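Local coordinates for protein glycoside hydrolase family 31 (Trueperella pyogenes, PDB 5I0F) that degrades cycloalternan, probably hydrolysing its alpha-glucosidic bonds through a covalent glycosyl-enzyme intermediate on a family 31 TIM-barrel scaffold, at residues Thr339-Val347 / Phe359-Pro370; Leu435-Ala443 / Tyr492-Asp502. All blocks are in the same frame, centred on the assembly; numbering follows the deposited sequence.

Contact 1: Thr339-Val347 / Phe359-Pro370; sequences TIFRDARYV and FTYPSDGAWPDP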
loop_
_atom_site.group_PDB
_atom_site.type_symbol
_atom_site.label_atom_id
_atom_site.label_comp_id
_atom_site.label_asym_id
_atom_site.label_seq_id
_atom_site.Cartn_x
_atom_site.Cartn_y
_atom_site.Cartn_z
ATOM N N THR A 339 -4.756 22.193 -2.703
ATOM C CA THR A 339 -5.777 22.803 -1.882
ATOM C C THR A 339 -6.766 23.684 -2.678
ATOM O O THR A 339 -7.905 23.870 -2.261
ATOM C CB THR A 339 -5.059 23.637 -0.784
ATOM O OG1 THR A 339 -4.200 22.751 -0.040
ATOM C CG2 THR A 339 -6.003 24.207 0.134
ATOM N N ILE A 340 -6.320 24.197 -3.819
ATOM C CA ILE A 340 -7.023 25.195 -4.627
ATOM C C ILE A 340 -7.134 24.685 -6.062
ATOM O O ILE A 340 -6.149 24.219 -6.609
ATOM C CB ILE A 340 -6.223 26.508 -4.619
ATOM C CG1 ILE A 340 -6.071 26.999 -3.156
ATOM C CG2 ILE A 340 -6.860 27.549 -5.536
ATOM C CD1 ILE A 340 -5.164 28.172 -2.972
ATOM N N PHE A 341 -8.325 24.808 -6.660
ATOM C CA PHE A 341 -8.551 24.419 -8.053
ATOM C C PHE A 341 -7.658 25.208 -9.038
ATOM O O PHE A 341 -7.411 26.412 -8.845
ATOM C CB PHE A 341 -10.031 24.594 -8.443
ATOM C CG PHE A 341 -10.913 23.405 -8.125
ATOM C CD1 PHE A 341 -11.496 23.257 -6.873
ATOM C CD2 PHE A 341 -11.167 22.430 -9.086
ATOM C CE1 PHE A 341 -12.309 22.182 -6.582
ATOM C CE2 PHE A 341 -11.983 21.346 -8.800
ATOM C CZ PHE A 341 -12.557 21.220 -7.543
ATOM N N ARG A 342 -7.166 24.537 -10.079
ATOM C CA ARG A 342 -6.281 25.189 -11.043
ATOM C C ARG A 342 -6.954 26.435 -11.654
ATOM O O ARG A 342 -8.156 26.402 -11.974
ATOM C CB ARG A 342 -5.836 24.251 -12.159
ATOM C CG ARG A 342 -4.705 24.813 -13.001
ATOM C CD ARG A 342 -3.992 23.719 -13.771
ATOM N NE ARG A 342 -4.864 22.964 -14.692
ATOM C CZ ARG A 342 -4.991 23.162 -16.016
ATOM N NH1 ARG A 342 -5.799 22.370 -16.723
ATOM N NH2 ARG A 342 -4.349 24.139 -16.654
ATOM N N ASP A 343 -6.158 27.504 -11.781
ATOM C CA ASP A 343 -6.575 28.837 -12.307
ATOM C C ASP A 343 -7.464 29.691 -11.407
ATOM O O ASP A 343 -7.801 30.820 -11.785
ATOM C CB ASP A 343 -7.210 28.741 -13.720
ATOM C CG ASP A 343 -6.250 28.184 -14.769
ATOM O OD1 ASP A 343 -5.021 28.385 -14.639
ATOM O OD2 ASP A 343 -6.747 27.534 -15.720
ATOM N N ALA A 344 -7.851 29.210 -10.227
ATOM C CA ALA A 344 -8.650 30.028 -9.314
ATOM C C ALA A 344 -7.842 31.238 -8.889
ATOM O O ALA A 344 -6.625 31.149 -8.760
ATOM C CB ALA A 344 -9.086 29.217 -8.087
ATOM N N ARG A 345 -8.520 32.361 -8.716
ATOM C CA ARG A 345 -7.905 33.608 -8.253
ATOM C C ARG A 345 -8.374 33.943 -6.839
ATOM O O ARG A 345 -9.512 33.670 -6.465
ATOM C CB ARG A 345 -8.225 34.757 -9.217
ATOM C CG ARG A 345 -7.729 34.489 -10.638
ATOM C CD ARG A 345 -7.856 35.673 -11.560
ATOM N NE ARG A 345 -6.927 36.738 -11.185
ATOM C CZ ARG A 345 -7.006 38.013 -11.581
ATOM N NH1 ARG A 345 -6.090 38.884 -11.159
ATOM N NH2 ARG A 345 -7.984 38.443 -12.380
ATOM N N TYR A 346 -7.494 34.575 -6.076
ATOM C CA TYR A 346 -7.725 34.819 -4.654
ATOM C C TYR A 346 -6.680 35.803 -4.121
ATOM O O TYR A 346 -5.619 35.991 -4.715
ATOM C CB TYR A 346 -7.622 33.497 -3.862
ATOM C CG TYR A 346 -6.355 32.734 -4.188
ATOM C CD1 TYR A 346 -6.319 31.815 -5.246
ATOM C CD2 TYR A 346 -5.178 32.958 -3.478
ATOM C CE1 TYR A 346 -5.149 31.138 -5.578
ATOM C CE2 TYR A 346 -4.005 32.282 -3.795
ATOM C CZ TYR A 346 -3.995 31.371 -4.846
ATOM O OH TYR A 346 -2.853 30.706 -5.169
ATOM N N VAL A 347 -7.004 36.380 -2.971
ATOM C CA VAL A 347 -6.086 37.213 -2.225
ATOM C C VAL A 347 -5.160 36.274 -1.413
ATOM O O VAL A 347 -5.646 35.304 -0.826
ATOM C CB VAL A 347 -6.922 38.165 -1.329
ATOM C CG1 VAL A 347 -6.099 38.802 -0.236
ATOM C CG2 VAL A 347 -7.626 39.195 -2.213
ATOM N N PHE A 359 -12.530 32.671 -3.507
ATOM C CA PHE A 359 -12.099 32.337 -4.845
ATOM C C PHE A 359 -13.004 32.887 -5.928
ATOM O O PHE A 359 -14.220 32.834 -5.812
ATOM C CB PHE A 359 -11.990 30.833 -5.004
ATOM C CG PHE A 359 -11.034 30.206 -4.044
ATOM C CD1 PHE A 359 -9.656 30.379 -4.199
ATOM C CD2 PHE A 359 -11.502 29.488 -2.940
ATOM C CE1 PHE A 359 -8.757 29.819 -3.302
ATOM C CE2 PHE A 359 -10.608 28.918 -2.040
ATOM C CZ PHE A 359 -9.231 29.096 -2.215
ATOM N N THR A 360 -12.366 33.396 -6.977
ATOM C CA THR A 360 -13.005 33.737 -8.233
ATOM C C THR A 360 -12.423 32.832 -9.298
ATOM O O THR A 360 -11.205 32.614 -9.335
ATOM C CB THR A 360 -12.725 35.202 -8.600
ATOM O OG1 THR A 360 -13.159 36.031 -7.527
ATOM C CG2 THR A 360 -13.493 35.609 -9.833
ATOM N N TYR A 361 -13.293 32.300 -10.158
ATOM C CA TYR A 361 -12.894 31.292 -11.141
ATOM C C TYR A 361 -13.056 31.916 -12.532
ATOM O O TYR A 361 -14.179 32.236 -12.925
ATOM C CB TYR A 361 -13.741 30.025 -10.966
ATOM C CG TYR A 361 -13.590 29.385 -9.605
ATOM C CD1 TYR A 361 -12.528 28.534 -9.326
ATOM C CD2 TYR A 361 -14.511 29.630 -8.582
ATOM C CE1 TYR A 361 -12.387 27.947 -8.081
ATOM C CE2 TYR A 361 -14.369 29.062 -7.325
ATOM C CZ TYR A 361 -13.295 28.214 -7.082
ATOM O OH TYR A 361 -13.134 27.646 -5.854
ATOM N N PRO A 362 -11.945 32.113 -13.270
ATOM C CA PRO A 362 -12.061 32.756 -14.575
ATOM C C PRO A 362 -12.910 31.950 -15.548
ATOM O O PRO A 362 -12.748 30.723 -15.629
ATOM C CB PRO A 362 -10.611 32.810 -15.086
ATOM C CG PRO A 362 -9.747 32.588 -13.903
ATOM C CD PRO A 362 -10.551 31.766 -12.949
ATOM N N SER A 363 -13.765 32.625 -16.312
ATOM C CA SER A 363 -14.579 31.923 -17.319
ATOM C C SER A 363 -13.725 31.154 -18.336
ATOM O O SER A 363 -14.151 30.115 -18.795
ATOM C CB SER A 363 -15.546 32.882 -18.030
ATOM O OG SER A 363 -14.823 33.789 -18.846
ATOM N N ASP A 364 -12.517 31.632 -18.650
ATOM C CA ASP A 364 -11.611 30.922 -19.568
ATOM C C ASP A 364 -10.579 29.974 -18.901
ATOM O O ASP A 364 -9.708 29.435 -19.583
ATOM C CB ASP A 364 -10.911 31.915 -20.528
ATOM C CG ASP A 364 -9.989 32.904 -19.813
ATOM O OD1 ASP A 364 -10.052 33.033 -18.567
ATOM O OD2 ASP A 364 -9.206 33.586 -20.516
ATOM N N GLY A 365 -10.681 29.762 -17.585
ATOM C CA GLY A 365 -9.772 28.880 -16.862
ATOM C C GLY A 365 -10.178 27.418 -16.924
ATOM O O GLY A 365 -11.191 27.062 -17.519
ATOM N N ALA A 366 -9.373 26.563 -16.310
ATOM C CA ALA A 366 -9.593 25.130 -16.385
ATOM C C ALA A 366 -10.864 24.711 -15.646
ATOM O O ALA A 366 -11.517 23.745 -16.065
ATOM C CB ALA A 366 -8.392 24.385 -15.832
ATOM N N TRP A 367 -11.205 25.433 -14.569
ATOM C CA TRP A 367 -12.396 25.155 -13.748
ATOM C C TRP A 367 -13.217 26.453 -13.544
ATOM O O TRP A 367 -13.072 27.120 -12.530
ATOM C CB TRP A 367 -11.991 24.534 -12.386
ATOM C CG TRP A 367 -11.069 23.350 -12.556
ATOM C CD1 TRP A 367 -9.722 23.385 -12.584
ATOM C CD2 TRP A 367 -11.446 21.992 -12.759
ATOM N NE1 TRP A 367 -9.222 22.133 -12.799
ATOM C CE2 TRP A 367 -10.261 21.250 -12.896
ATOM C CE3 TRP A 367 -12.674 21.316 -12.824
ATOM C CZ2 TRP A 367 -10.257 19.878 -13.133
ATOM C CZ3 TRP A 367 -12.668 19.944 -13.022
ATOM C CH2 TRP A 367 -11.471 19.240 -13.191
ATOM N N PRO A 368 -14.090 26.804 -14.516
ATOM C CA PRO A 368 -14.840 28.056 -14.412
ATOM C C PRO A 368 -15.900 28.078 -13.322
ATOM O O PRO A 368 -16.279 29.155 -12.895
ATOM C CB PRO A 368 -15.465 28.228 -15.817
ATOM C CG PRO A 368 -15.466 26.872 -16.391
ATOM C CD PRO A 368 -14.272 26.173 -15.838
ATOM N N ASP A 369 -16.366 26.923 -12.861
ATOM C CA ASP A 369 -17.370 26.887 -11.780
ATOM C C ASP A 369 -17.364 25.492 -11.135
ATOM O O ASP A 369 -18.241 24.670 -11.398
ATOM C CB ASP A 369 -18.740 27.262 -12.387
ATOM C CG ASP A 369 -19.830 27.503 -11.348
ATOM O OD1 ASP A 369 -19.642 27.255 -10.141
ATOM O OD2 ASP A 369 -20.929 27.911 -11.775
ATOM N N PRO A 370 -16.343 25.201 -10.297
ATOM C CA PRO A 370 -16.291 23.861 -9.721
ATOM C C PRO A 370 -17.515 23.555 -8.854
ATOM O O PRO A 370 -18.018 22.433 -8.886
ATOM C CB PRO A 370 -14.973 23.854 -8.910
ATOM C CG PRO A 370 -14.584 25.281 -8.768
ATOM C CD PRO A 370 -15.169 26.010 -9.940
HETATM O O HOH W 1 -10.527 26.492 -5.305
HETATM O O HOH W 2 -6.509 21.069 -13.411
HETATM O O HOH W 3 -10.432 27.916 -12.661
HETATM O O HOH W 4 -11.463 36.171 -5.451
#
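Phe-341 sets its ring edge against the face of Trp-367, a T-shaped pair with planes at 66° within a long loop of the TIM-barrel domain, between strand 326-329 and helix 370-379. CD2 of Phe-341 comes down 3.6 Å from CG of Trp-367, while CB of Pro-370 sits squarely over one face of the phenyl ring, 3.7 Å from its centroid, in a CH-pi contact. Farther along, a single antiparallel bridge joins Arg-345 and Thr-360 as a hydrogen-bonded pair, its two N-H···O bonds nearly straight. Ala-344 presses its CB on CE1 of Tyr-361 at 3.5 Å. The side chains of Phe-359 and Tyr-346 lie side by side and point the same way, their rings steeply inclined to each other; Ile-340 crosses Phe-359, with its CG2 3.7 Å from CE1 of Phe-359. Polar groups fasten the other end. Arg-342, bent at chi3 (59°), lays one face of its guanidinium over CB of Ala-366, and its NH1 is held by Asn-305; one water bridges its NE to NE1 of Trp-367. OD2 of Asp-343 takes the N-H of Ala-366 on its anti lone pair, at 2.9 Å from that N.

Contact 2: Leu435-Ala443 / Tyr492-Asp502; sequences LMPDLSTEA and YPVNYARAYGD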
loop_
_atom_site.group_PDB
_atom_site.type_symbol
_atom_site.label_atom_id
_atom_site.label_comp_id
_atom_site.label_asym_id
_atom_site.label_seq_id
_atom_site.Cartn_x
_atom_site.Cartn_y
_atom_site.Cartn_z
ATOM N N LEU A 435 7.932 18.139 2.398
ATOM C CA LEU A 435 7.641 18.059 3.835
ATOM C C LEU A 435 6.539 17.038 4.037
ATOM O O LEU A 435 5.743 16.789 3.124
ATOM C CB LEU A 435 7.140 19.393 4.360
ATOM C CG LEU A 435 8.063 20.591 4.168
ATOM C CD1 LEU A 435 7.308 21.875 4.446
ATOM C CD2 LEU A 435 9.252 20.456 5.081
ATOM N N MET A 436 6.495 16.453 5.232
ATOM C CA MET A 436 5.472 15.479 5.554
ATOM C C MET A 436 4.700 15.936 6.793
ATOM O O MET A 436 5.286 16.060 7.864
ATOM C CB MET A 436 6.147 14.115 5.749
ATOM C CG MET A 436 5.218 12.929 5.743
ATOM S SD MET A 436 6.143 11.363 5.543
ATOM C CE MET A 436 4.754 10.259 5.402
ATOM N N PRO A 437 3.382 16.199 6.659
ATOM C CA PRO A 437 2.639 16.630 7.836
ATOM C C PRO A 437 2.582 15.533 8.883
ATOM O O PRO A 437 2.553 14.314 8.547
ATOM C CB PRO A 437 1.225 16.931 7.298
ATOM C CG PRO A 437 1.104 16.089 6.063
ATOM C CD PRO A 437 2.500 15.996 5.495
ATOM N N ASP A 438 2.582 15.965 10.137
ATOM C CA ASP A 438 2.510 15.057 11.274
ATOM C C ASP A 438 1.040 14.851 11.578
ATOM O O ASP A 438 0.383 15.738 12.099
ATOM C CB ASP A 438 3.262 15.627 12.488
ATOM C CG ASP A 438 3.453 14.603 13.584
ATOM O OD1 ASP A 438 2.594 13.717 13.695
ATOM O OD2 ASP A 438 4.450 14.671 14.350
ATOM N N LEU A 439 0.542 13.672 11.235
ATOM C CA LEU A 439 -0.855 13.340 11.408
ATOM C C LEU A 439 -1.041 12.400 12.597
ATOM O O LEU A 439 -2.080 11.736 12.703
ATOM C CB LEU A 439 -1.388 12.726 10.092
ATOM C CG LEU A 439 -1.179 13.587 8.829
ATOM C CD1 LEU A 439 -1.656 12.848 7.583
ATOM C CD2 LEU A 439 -1.895 14.932 8.930
ATOM N N SER A 440 -0.044 12.350 13.494
ATOM C CA SER A 440 -0.048 11.425 14.627
ATOM C C SER A 440 -0.886 11.892 15.826
ATOM O O SER A 440 -1.158 11.083 16.708
ATOM C CB SER A 440 1.391 11.086 15.064
ATOM O OG SER A 440 2.046 12.149 15.770
ATOM N N THR A 441 -1.288 13.166 15.863
ATOM C CA THR A 441 -2.144 13.696 16.930
ATOM C C THR A 441 -3.353 14.405 16.339
ATOM O O THR A 441 -3.332 14.797 15.170
ATOM C CB THR A 441 -1.400 14.723 17.816
ATOM O OG1 THR A 441 -1.073 15.895 17.052
ATOM C CG2 THR A 441 -0.136 14.122 18.401
ATOM N N GLU A 442 -4.384 14.591 17.158
ATOM C CA GLU A 442 -5.588 15.280 16.709
ATOM C C GLU A 442 -5.280 16.683 16.183
ATOM O O GLU A 442 -5.796 17.081 15.134
ATOM C CB GLU A 442 -6.670 15.310 17.803
ATOM C CG GLU A 442 -8.044 15.754 17.314
ATOM C CD GLU A 442 -8.690 14.795 16.316
ATOM O OE1 GLU A 442 -8.575 13.549 16.495
ATOM O OE2 GLU A 442 -9.311 15.294 15.333
ATOM N N ALA A 443 -4.406 17.407 16.876
ATOM C CA ALA A 443 -4.072 18.772 16.480
ATOM C C ALA A 443 -3.373 18.826 15.122
ATOM O O ALA A 443 -3.679 19.695 14.311
ATOM C CB ALA A 443 -3.227 19.465 17.553
ATOM N N TYR A 492 1.770 5.610 9.794
ATOM C CA TYR A 492 1.425 6.841 9.065
ATOM C C TYR A 492 0.143 6.742 8.208
ATOM O O TYR A 492 -0.733 7.608 8.306
ATOM C CB TYR A 492 2.594 7.322 8.187
ATOM C CG TYR A 492 2.385 8.737 7.741
ATOM C CD1 TYR A 492 1.601 9.036 6.641
ATOM C CD2 TYR A 492 2.913 9.797 8.477
ATOM C CE1 TYR A 492 1.336 10.352 6.272
ATOM C CE2 TYR A 492 2.675 11.110 8.109
ATOM C CZ TYR A 492 1.895 11.391 7.005
ATOM O OH TYR A 492 1.680 12.709 6.646
ATOM N N PRO A 493 0.056 5.720 7.336
ATOM C CA PRO A 493 -1.126 5.687 6.471
ATOM C C PRO A 493 -2.455 5.495 7.195
ATOM O O PRO A 493 -3.497 5.962 6.685
ATOM C CB PRO A 493 -0.818 4.535 5.496
ATOM C CG PRO A 493 0.189 3.700 6.179
ATOM C CD PRO A 493 1.039 4.691 6.931
ATOM N N VAL A 494 -2.421 4.881 8.378
ATOM C CA VAL A 494 -3.617 4.746 9.208
ATOM C C VAL A 494 -4.074 6.133 9.686
ATOM O O VAL A 494 -5.243 6.485 9.562
ATOM C CB VAL A 494 -3.379 3.802 10.398
ATOM C CG1 VAL A 494 -4.660 3.579 11.184
ATOM C CG2 VAL A 494 -2.833 2.463 9.903
ATOM N N ASN A 495 -3.133 6.911 10.223
ATOM C CA ASN A 495 -3.414 8.271 10.680
ATOM C C ASN A 495 -3.869 9.202 9.539
ATOM O O ASN A 495 -4.747 10.066 9.722
ATOM C CB ASN A 495 -2.166 8.822 11.386
ATOM C CG ASN A 495 -2.008 8.284 12.800
ATOM O OD1 ASN A 495 -2.989 8.042 13.477
ATOM N ND2 ASN A 495 -0.772 8.134 13.260
ATOM N N TYR A 496 -3.285 9.008 8.360
ATOM C CA TYR A 496 -3.629 9.781 7.159
ATOM C C TYR A 496 -5.087 9.567 6.729
ATOM O O TYR A 496 -5.852 10.535 6.561
ATOM C CB TYR A 496 -2.648 9.384 6.065
ATOM C CG TYR A 496 -2.845 9.914 4.666
ATOM C CD1 TYR A 496 -3.294 11.209 4.406
ATOM C CD2 TYR A 496 -2.556 9.095 3.575
ATOM C CE1 TYR A 496 -3.428 11.669 3.086
ATOM C CE2 TYR A 496 -2.681 9.537 2.276
ATOM C CZ TYR A 496 -3.127 10.830 2.029
ATOM O OH TYR A 496 -3.245 11.258 0.715
ATOM N N ALA A 497 -5.462 8.314 6.547
ATOM C CA ALA A 497 -6.852 7.974 6.190
ATOM C C ALA A 497 -7.805 8.455 7.277
ATOM O O ALA A 497 -8.822 9.086 6.975
ATOM C CB ALA A 497 -7.009 6.474 5.954
ATOM N N ARG A 498 -7.462 8.205 8.534
ATOM C CA ARG A 498 -8.239 8.719 9.662
ATOM C C ARG A 498 -8.458 10.235 9.613
ATOM O O ARG A 498 -9.561 10.713 9.856
ATOM C CB ARG A 498 -7.565 8.359 10.978
ATOM C CG ARG A 498 -8.282 8.882 12.208
ATOM C CD ARG A 498 -7.595 8.487 13.493
ATOM N NE ARG A 498 -8.372 8.965 14.646
ATOM C CZ ARG A 498 -7.997 8.868 15.914
ATOM N NH1 ARG A 498 -6.847 8.305 16.240
ATOM N NH2 ARG A 498 -8.790 9.347 16.864
ATOM N N ALA A 499 -7.399 10.993 9.330
ATOM C CA ALA A 499 -7.488 12.477 9.301
ATOM C C ALA A 499 -8.586 12.940 8.354
ATOM O O ALA A 499 -9.391 13.785 8.712
ATOM C CB ALA A 499 -6.161 13.076 8.864
ATOM N N TYR A 500 -8.623 12.363 7.145
ATOM C CA TYR A 500 -9.600 12.794 6.142
ATOM C C TYR A 500 -11.005 12.230 6.423
ATOM O O TYR A 500 -12.013 12.922 6.191
ATOM C CB TYR A 500 -9.125 12.458 4.737
ATOM C CG TYR A 500 -8.054 13.387 4.211
ATOM C CD1 TYR A 500 -6.691 13.183 4.506
ATOM C CD2 TYR A 500 -8.390 14.468 3.415
ATOM C CE1 TYR A 500 -5.713 14.033 3.995
ATOM C CE2 TYR A 500 -7.421 15.310 2.888
ATOM C CZ TYR A 500 -6.088 15.098 3.183
ATOM O OH TYR A 500 -5.151 15.935 2.608
ATOM N N GLY A 501 -11.076 11.001 6.940
ATOM C CA GLY A 501 -12.347 10.452 7.430
ATOM C C GLY A 501 -12.989 11.354 8.479
ATOM O O GLY A 501 -14.180 11.654 8.401
ATOM N N ASP A 502 -12.182 11.829 9.435
ATOM C CA ASP A 502 -12.662 12.746 10.478
ATOM C C ASP A 502 -13.128 14.100 9.909
ATOM O O ASP A 502 -14.119 14.665 10.398
ATOM C CB ASP A 502 -11.592 12.960 11.559
ATOM C CG ASP A 502 -11.377 11.733 12.423
ATOM O OD1 ASP A 502 -12.201 10.794 12.360
ATOM O OD2 ASP A 502 -10.367 11.684 13.172
HETATM O O HOH W 5 -0.561 8.229 16.304
HETATM O O HOH W 6 -3.774 8.945 16.154
HETATM O O HOH W 7 -8.512 13.602 13.140
HETATM O O HOH W 8 -10.441 11.628 15.903
#
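The irregular segment 435-443 passes helix 485-506, nearest at Leu-439 and Asn-495, whose CA atoms are 5.7 Å apart, before turning into helix 442-450. Tyr-492 carries much of the contact. With its CG anti to the backbone N (chi1 -165°), the ring reaches out to the loop, where Met-436 arrives from the opposite direction with an extended chain. CE of Met-436 stands over the ring centre, 3.3 Å from the centroid, and SD hangs farther above the same face, a Met-aromatic contact made chiefly by the methyl. The carbonyl of Pro-437 meets the ring at its edge, and the hydroxyl of Tyr-492 donates to it, OH to O 2.6 Å, tilted 19° from the carbonyl plane. This bond satisfies a buried phenol and limits how the ring can swing. Leu-439 points toward the helix, and its CD1 lies 3.5 Å from OH of Tyr-492 and 3.7 Å from CA of Tyr-496. Around Leu-439, Asp-438 and Ser-440 form an Asx turn: OD1 of Asp-438 accepts both the N-H and the hydroxyl of Ser-440. A water links O of Ser-440 with ND2 of Asn-495. At the outer end one water joins Glu-442, Arg-498 and Asp-502, and a second joins the two carboxylates, whose like charges are probably eased by these waters and by salt bridges to Arg-445 and Arg-505 respectively. The helix packs on barrel strands 463-466 and 513-515 through Tyr-496, Ala-497 and Tyr-500, with the hydroxyl of Tyr-496 bonded to O of Asp-467. Helix 485-506 is thus the connection between these two successive parallel strands, a beta-alpha-beta crossover of the family 31 TIM barrel.

In the fold
Both contacts lie in the connections between strands of the eight-stranded parallel barrel of the family 31 TIM-barrel domain, and they come in series along the chain, contact 1 closing before contact 2 opens. Their centres lie about 28 Å apart, though the nearest atoms approach to about 7 Å without touching. Contact 1 folds the excursion between strand 326-329 and helix 370-379 upon itself, well out from the chain centre. Contact 2, more central and buried, sets the approach to helix 442-450 against helix 485-506, on either side of strand 463-466 in sequence. The side chains of Arg-342 and Tyr-496 are each about 9 Å from a bound sugar, so both contacts lie near the glycan rather than against it.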